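Local atomic coordinates of periplasmic branched-chain amino acid-binding protein (Burkholderia mallei, PDB entry 3I09), a protein that probably captures branched-chain amino acids or related small carboxylates in the periplasm and hands them to an ABC transporter for import. Residues M31-F36 and S285-Y290; T131-V136 and K165-K170; K292-A297 and D303-Q308. All coordinates share one frame; numbering follows the deposited sequence.

Interaction 1. Residues M31-F36 and S285-Y290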
# COMPACT_ATOMS: atom_id res chain seq x y z
N MSE A 31 -14.21 11.14 6.78
CA MSE A 31 -15.02 11.73 5.71
C MSE A 31 -15.93 10.67 5.09
O MSE A 31 -17.08 10.95 4.84
CB MSE A 31 -14.17 12.39 4.63
CG MSE A 31 -13.52 13.68 5.05
SE MSE A 31 -12.59 14.48 3.53
CE MSE A 31 -14.10 14.34 2.37
N ALA A 32 -15.41 9.46 4.87
CA ALA A 32 -16.23 8.36 4.31
C ALA A 32 -17.42 8.03 5.23
O ALA A 32 -18.50 7.79 4.78
CB ALA A 32 -15.37 7.09 4.10
N VAL A 33 -17.18 8.02 6.53
CA VAL A 33 -18.26 7.77 7.50
C VAL A 33 -19.33 8.87 7.41
O VAL A 33 -20.53 8.58 7.34
CB VAL A 33 -17.69 7.62 8.91
CG1 VAL A 33 -18.82 7.58 9.96
CG2 VAL A 33 -16.84 6.31 8.95
N ALA A 34 -18.89 10.11 7.44
CA ALA A 34 -19.80 11.24 7.34
C ALA A 34 -20.54 11.21 6.03
O ALA A 34 -21.77 11.39 5.99
CB ALA A 34 -19.05 12.56 7.50
N ASP A 35 -19.82 10.95 4.92
CA ASP A 35 -20.49 10.94 3.61
C ASP A 35 -21.56 9.86 3.45
O ASP A 35 -22.56 10.06 2.75
CB ASP A 35 -19.49 10.84 2.46
CG ASP A 35 -18.60 12.07 2.34
OD1 ASP A 35 -18.90 13.14 2.93
OD2 ASP A 35 -17.58 11.96 1.62
N PHE A 36 -21.37 8.74 4.14
CA PHE A 36 -22.31 7.62 4.11
C PHE A 36 -23.58 7.95 4.93
O PHE A 36 -24.59 7.27 4.80
CB PHE A 36 -21.63 6.38 4.72
CG PHE A 36 -22.32 5.09 4.40
CD1 PHE A 36 -22.13 4.47 3.19
CD2 PHE A 36 -23.18 4.50 5.31
CE1 PHE A 36 -22.78 3.29 2.89
CE2 PHE A 36 -23.82 3.30 5.00
CZ PHE A 36 -23.63 2.72 3.80
N SER A 285 -12.20 4.73 0.36
CA SER A 285 -12.95 3.79 -0.47
C SER A 285 -13.29 2.51 0.27
O SER A 285 -14.37 1.96 0.13
CB SER A 285 -12.15 3.46 -1.75
OG SER A 285 -12.78 2.45 -2.52
N SER A 286 -12.32 2.00 1.03
CA SER A 286 -12.47 0.73 1.75
C SER A 286 -13.57 0.85 2.79
O SER A 286 -14.35 -0.08 2.99
CB SER A 286 -11.13 0.29 2.41
OG SER A 286 -10.81 1.15 3.47
N VAL A 287 -13.69 2.03 3.43
CA VAL A 287 -14.76 2.26 4.41
C VAL A 287 -16.14 2.31 3.74
O VAL A 287 -17.10 1.72 4.22
CB VAL A 287 -14.45 3.51 5.29
CG1 VAL A 287 -15.67 3.96 6.12
CG2 VAL A 287 -13.24 3.16 6.21
N THR A 288 -16.23 3.01 2.62
CA THR A 288 -17.43 2.99 1.85
C THR A 288 -17.83 1.55 1.47
O THR A 288 -18.98 1.16 1.61
CB THR A 288 -17.30 3.85 0.59
OG1 THR A 288 -16.86 5.16 0.94
CG2 THR A 288 -18.65 3.92 -0.10
N THR A 289 -16.86 0.76 1.02
CA THR A 289 -17.10 -0.64 0.64
C THR A 289 -17.60 -1.47 1.83
O THR A 289 -18.57 -2.22 1.70
CB THR A 289 -15.84 -1.20 -0.01
OG1 THR A 289 -15.62 -0.46 -1.23
CG2 THR A 289 -15.97 -2.72 -0.26
N TYR A 290 -16.93 -1.36 2.98
CA TYR A 290 -17.40 -2.03 4.18
C TYR A 290 -18.84 -1.62 4.54
O TYR A 290 -19.67 -2.48 4.82
CB TYR A 290 -16.48 -1.74 5.35
CG TYR A 290 -16.98 -2.28 6.64
CD1 TYR A 290 -16.86 -3.62 6.95
CD2 TYR A 290 -17.60 -1.43 7.57
CE1 TYR A 290 -17.36 -4.12 8.18
CE2 TYR A 290 -18.10 -1.91 8.77
CZ TYR A 290 -17.98 -3.26 9.05
OH TYR A 290 -18.48 -3.78 10.22
O HOH W 1 -18.84 6.62 2.21
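A32 and V287 meet methyl to methyl: A32 CB lies 3.7 Å from V287 CG1, and both side chains leave their helices toward the facing one. The same CG1 also takes V33 CG2 at 3.9 Å, the two valines approaching at a slant, so one branch of V287 is shared by two consecutive residues of 31-36. With CG1 anti to the V287 backbone nitrogen (chi1 168°), this is the branch that faces 31-36. T288 works differently. Its hydroxyl, OG1, passes 4.0 Å from A32 CB and turns to a water that spans the gap, 2.8 Å from OG1 and donating to A32 O, also 2.8 Å away. OG1 is hydrogen-bonded to Y284 O as well, one turn back, which helps fix its rotation; the water gives the A32 carbonyl a partner in addition to the helical amide of F36. The axes of the two short segments approach to 8.8 Å while crossing at -40°, consistent with the small side chain of A32 at the closest backbone pair. The contact thus joins helix 22-36 to helix 278-297, with Y284 touching A32 and F36 reaching L291, while V33 also rests on I45 and V47 of strand 43-51 in the sheet beneath.

Interaction 2. Residues T131-V136 and K165-K170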
# COMPACT_ATOMS: atom_id res chain seq x y z
N THR A 131 6.72 -2.57 -11.98
CA THR A 131 8.00 -1.87 -12.06
C THR A 131 9.14 -2.81 -12.41
O THR A 131 9.97 -2.51 -13.27
CB THR A 131 8.28 -1.16 -10.74
OG1 THR A 131 7.20 -0.23 -10.52
CG2 THR A 131 9.61 -0.40 -10.79
N GLY A 132 9.18 -3.96 -11.76
CA GLY A 132 10.17 -4.98 -12.09
C GLY A 132 10.16 -5.38 -13.55
O GLY A 132 11.18 -5.28 -14.21
N SER A 133 9.01 -5.80 -14.07
CA SER A 133 8.89 -6.20 -15.47
C SER A 133 9.29 -5.10 -16.41
O SER A 133 9.97 -5.37 -17.40
CB SER A 133 7.48 -6.63 -15.85
OG SER A 133 7.03 -7.66 -15.01
N ALA A 134 8.82 -3.89 -16.13
CA ALA A 134 9.03 -2.74 -17.00
C ALA A 134 10.52 -2.39 -17.11
O ALA A 134 11.04 -2.17 -18.22
CB ALA A 134 8.21 -1.53 -16.52
N VAL A 135 11.21 -2.38 -15.98
CA VAL A 135 12.64 -2.05 -15.97
C VAL A 135 13.46 -3.14 -16.68
O VAL A 135 14.33 -2.82 -17.49
CB VAL A 135 13.14 -1.79 -14.54
CG1 VAL A 135 14.67 -1.61 -14.47
CG2 VAL A 135 12.44 -0.56 -13.94
N VAL A 136 13.16 -4.41 -16.41
CA VAL A 136 13.90 -5.52 -17.07
C VAL A 136 13.64 -5.47 -18.58
O VAL A 136 14.57 -5.63 -19.39
CB VAL A 136 13.54 -6.91 -16.52
CG1 VAL A 136 14.28 -8.02 -17.31
CG2 VAL A 136 13.86 -7.00 -15.09
N LYS A 165 14.27 -12.55 -12.61
CA LYS A 165 14.75 -13.82 -13.13
C LYS A 165 13.83 -14.41 -14.20
O LYS A 165 14.31 -14.90 -15.23
CB LYS A 165 15.00 -14.81 -11.99
CG LYS A 165 16.13 -14.41 -11.05
CD LYS A 165 16.10 -15.25 -9.76
CE LYS A 165 17.00 -14.69 -8.66
NZ LYS A 165 16.77 -15.37 -7.32
N ALA A 166 12.52 -14.36 -13.98
CA ALA A 166 11.55 -14.82 -14.97
C ALA A 166 11.68 -14.11 -16.32
O ALA A 166 11.34 -14.69 -17.34
CB ALA A 166 10.15 -14.63 -14.46
N ASN A 167 12.15 -12.86 -16.31
CA ASN A 167 12.25 -12.05 -17.52
C ASN A 167 13.66 -11.95 -18.10
O ASN A 167 13.96 -11.05 -18.88
CB ASN A 167 11.68 -10.66 -17.25
CG ASN A 167 10.17 -10.63 -17.27
OD1 ASN A 167 9.57 -10.49 -18.34
ND2 ASN A 167 9.54 -10.73 -16.09
N GLY A 168 14.52 -12.87 -17.70
CA GLY A 168 15.83 -13.00 -18.28
C GLY A 168 16.91 -12.20 -17.58
O GLY A 168 18.03 -12.10 -18.10
N GLY A 169 16.61 -11.64 -16.41
CA GLY A 169 17.57 -10.82 -15.68
C GLY A 169 18.34 -11.64 -14.67
O GLY A 169 18.12 -12.85 -14.59
N LYS A 170 19.23 -10.98 -13.93
CA LYS A 170 20.07 -11.62 -12.90
C LYS A 170 20.10 -10.76 -11.63
O LYS A 170 20.15 -9.53 -11.69
CB LYS A 170 21.51 -11.77 -13.43
CG LYS A 170 22.44 -12.49 -12.49
O HOH W 2 6.66 -10.23 -15.72
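A Schellman motif ends helix 151-166, and helix 124-137 packs against this turn and the last part of the helix. G168, with its positive phi of 91°, is the C-prime residue: its amide returns to K165 O, and the amide of G169 returns to V164 O. N167, the first residue to leave helical geometry, presents its backbone and its side chain to V136. V136 CG1 sits 3.4 Å from N167 O and 3.7 Å from N167 CB, coming obliquely across the asparagine; with CG1 anti to the V136 nitrogen (chi1 177°), this branch is the one that meets the turn. In chain order helix 124-137, strand 142-148 and helix 151-166 follow one another, and the chain then passes through G169 into strand 170-177, parallel to 142-148, the alternation expected of a type I periplasmic binding protein lobe. At the polar edge S133 OG and N167 ND2 stand 4.1 Å apart and are joined by a water, which donates to OG at 2.7 Å and accepts from ND2 at 2.9 Å. Each group has protein partners too: S133 OG bonds to K129 O, N167 ND2 to V163 O, and N167 OD1 is hydrogen-bonded to K137 NZ. V136 also touches W143 and V164.

Interaction 3. Residues K292-A297 and D303-Q308. With EDO (1,2-ethanediol), chain K.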
# COMPACT_ATOMS: atom_id res chain seq x y z
N LYS A 292 -21.19 -0.35 2.76
CA LYS A 292 -22.17 -0.84 1.78
C LYS A 292 -22.48 -2.30 2.04
O LYS A 292 -23.61 -2.73 1.86
CB LYS A 292 -21.69 -0.66 0.34
CG LYS A 292 -21.82 0.76 -0.14
CD LYS A 292 -21.32 0.95 -1.58
CE LYS A 292 -21.66 2.38 -2.13
NZ LYS A 292 -23.12 2.66 -2.31
N ALA A 293 -21.47 -3.07 2.45
CA ALA A 293 -21.66 -4.46 2.74
C ALA A 293 -22.50 -4.68 4.01
O ALA A 293 -23.40 -5.51 4.02
CB ALA A 293 -20.31 -5.14 2.85
N VAL A 294 -22.25 -3.89 5.05
CA VAL A 294 -23.05 -3.96 6.28
C VAL A 294 -24.49 -3.57 5.96
O VAL A 294 -25.39 -4.22 6.42
CB VAL A 294 -22.52 -3.06 7.38
CG1 VAL A 294 -23.49 -3.02 8.59
CG2 VAL A 294 -21.09 -3.54 7.85
N GLN A 295 -24.68 -2.53 5.13
CA GLN A 295 -26.01 -2.02 4.73
C GLN A 295 -26.80 -3.09 3.96
O GLN A 295 -28.01 -3.27 4.22
CB GLN A 295 -25.82 -0.76 3.87
CG GLN A 295 -27.11 -0.07 3.26
CD GLN A 295 -26.73 1.21 2.56
OE1 GLN A 295 -26.97 2.33 3.07
NE2 GLN A 295 -26.03 1.08 1.46
N ALA A 296 -26.12 -3.76 3.03
CA ALA A 296 -26.69 -4.85 2.26
C ALA A 296 -26.94 -6.11 3.08
O ALA A 296 -27.95 -6.78 2.88
CB ALA A 296 -25.82 -5.16 0.99
N ALA A 297 -26.04 -6.45 4.01
CA ALA A 297 -26.23 -7.60 4.87
C ALA A 297 -27.29 -7.38 5.96
O ALA A 297 -27.80 -8.34 6.54
CB ALA A 297 -24.93 -7.99 5.53
N ASP A 303 -19.30 -13.18 9.24
CA ASP A 303 -19.51 -14.10 8.13
C ASP A 303 -20.47 -13.54 7.07
O ASP A 303 -20.19 -13.68 5.89
CB ASP A 303 -19.92 -15.49 8.59
CG ASP A 303 -18.80 -16.22 9.33
OD1 ASP A 303 -17.60 -15.88 9.18
OD2 ASP A 303 -19.14 -17.19 10.05
N LYS A 304 -21.53 -12.86 7.50
CA LYS A 304 -22.45 -12.20 6.58
C LYS A 304 -21.77 -11.06 5.83
O LYS A 304 -21.98 -10.92 4.65
CB LYS A 304 -23.68 -11.66 7.30
CG LYS A 304 -24.56 -12.78 7.89
CD LYS A 304 -25.74 -12.22 8.64
CE LYS A 304 -26.62 -13.35 9.13
NZ LYS A 304 -27.85 -12.82 9.78
N VAL A 305 -20.96 -10.26 6.53
CA VAL A 305 -20.27 -9.12 5.89
C VAL A 305 -19.24 -9.62 4.89
O VAL A 305 -19.16 -9.12 3.76
CB VAL A 305 -19.65 -8.15 6.94
CG1 VAL A 305 -18.80 -7.10 6.24
CG2 VAL A 305 -20.78 -7.50 7.79
N MSE A 306 -18.48 -10.66 5.24
CA MSE A 306 -17.48 -11.21 4.32
C MSE A 306 -18.16 -11.75 3.06
O MSE A 306 -17.66 -11.50 1.95
CB MSE A 306 -16.61 -12.32 4.97
CG MSE A 306 -15.56 -11.85 5.97
SE MSE A 306 -14.39 -10.41 5.47
CE MSE A 306 -13.69 -11.11 3.83
N ALA A 307 -19.31 -12.42 3.21
CA ALA A 307 -20.06 -12.92 2.05
C ALA A 307 -20.52 -11.76 1.15
O ALA A 307 -20.39 -11.83 -0.08
CB ALA A 307 -21.27 -13.80 2.48
N GLN A 308 -21.00 -10.66 1.75
CA GLN A 308 -21.34 -9.46 0.97
C GLN A 308 -20.10 -8.90 0.29
O GLN A 308 -20.16 -8.59 -0.89
CB GLN A 308 -21.97 -8.34 1.81
CG GLN A 308 -23.40 -8.55 2.22
CD GLN A 308 -24.38 -8.51 1.03
OE1 GLN A 308 -24.09 -7.94 -0.04
NE2 GLN A 308 -25.52 -9.08 1.23
C1 EDO K . -18.19 -15.62 13.14
O1 EDO K . -18.61 -16.87 12.61
C2 EDO K . -19.41 -14.71 13.21
O2 EDO K . -19.92 -14.51 11.89
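Segments 292-297 and 303-308, from helices 278-297 and 302-309, cross at 112° between their N-to-C directions, with the axes of the two short segments 8.6 Å apart at closest approach. Backbones come close at two places, A293 beside Q308, where the CA atoms are 5.3 Å apart, and A297 beside K304. The small side chains of A293 and A297 lie at these places, consistent with the close approach. Q308 lies over the alanines. Its chi1 of -75° puts CG beside the backbone nitrogen, 3.5 Å from A293 O and 3.7 Å from A297 CB, while CB rests on A293 CB. The bend at chi2 (-68°) then brings the carboxamide over A296, whose CB meets OE1 at 3.4 Å. These are two consecutive helices joined by a short loop, the four residues 298-301, and packed at a steep angle. Beside this V305 contributes both branches, CG1 against A293 CB and CG2 against V294 CG2, the last pair 4.0 Å apart and meeting at an angle. V305 also touches V97 of strand 97-100, and V294 touches V40, so the valines continue from the helix pair onto the sheet. Near the start of the second helix, a 1,2-ethanediol, probably from the crystallisation liquor, accepts from D303 N through O2 at 3.0 Å and donates through O1 to D303 OD2 at 2.6 Å; D301 holds it as well.

Interactions 1 and 3 are neighbours, their centres about 14 Å apart, because both use helix 278-297: 285-290 meets helix 22-36, and 292-297 meets helix 302-309 farther along. F36 also packs on Q295, and Y290 on V305, which joins the two into one continuous layer of helices beside the mixed sheet. Interaction 2 stands, centre to centre, about 38 Å from interaction 1 and 40 Å from interaction 3, beside the parallel sheet that contains strands 142-148 and 170-177. Along the chain, interaction 2 falls between the two halves of interaction 1, and interaction 3 follows both. The chain thus leaves one lobe, builds the other and returns, as in type I periplasmic binding proteins; acetoacetic acid is bound by residues from both parts.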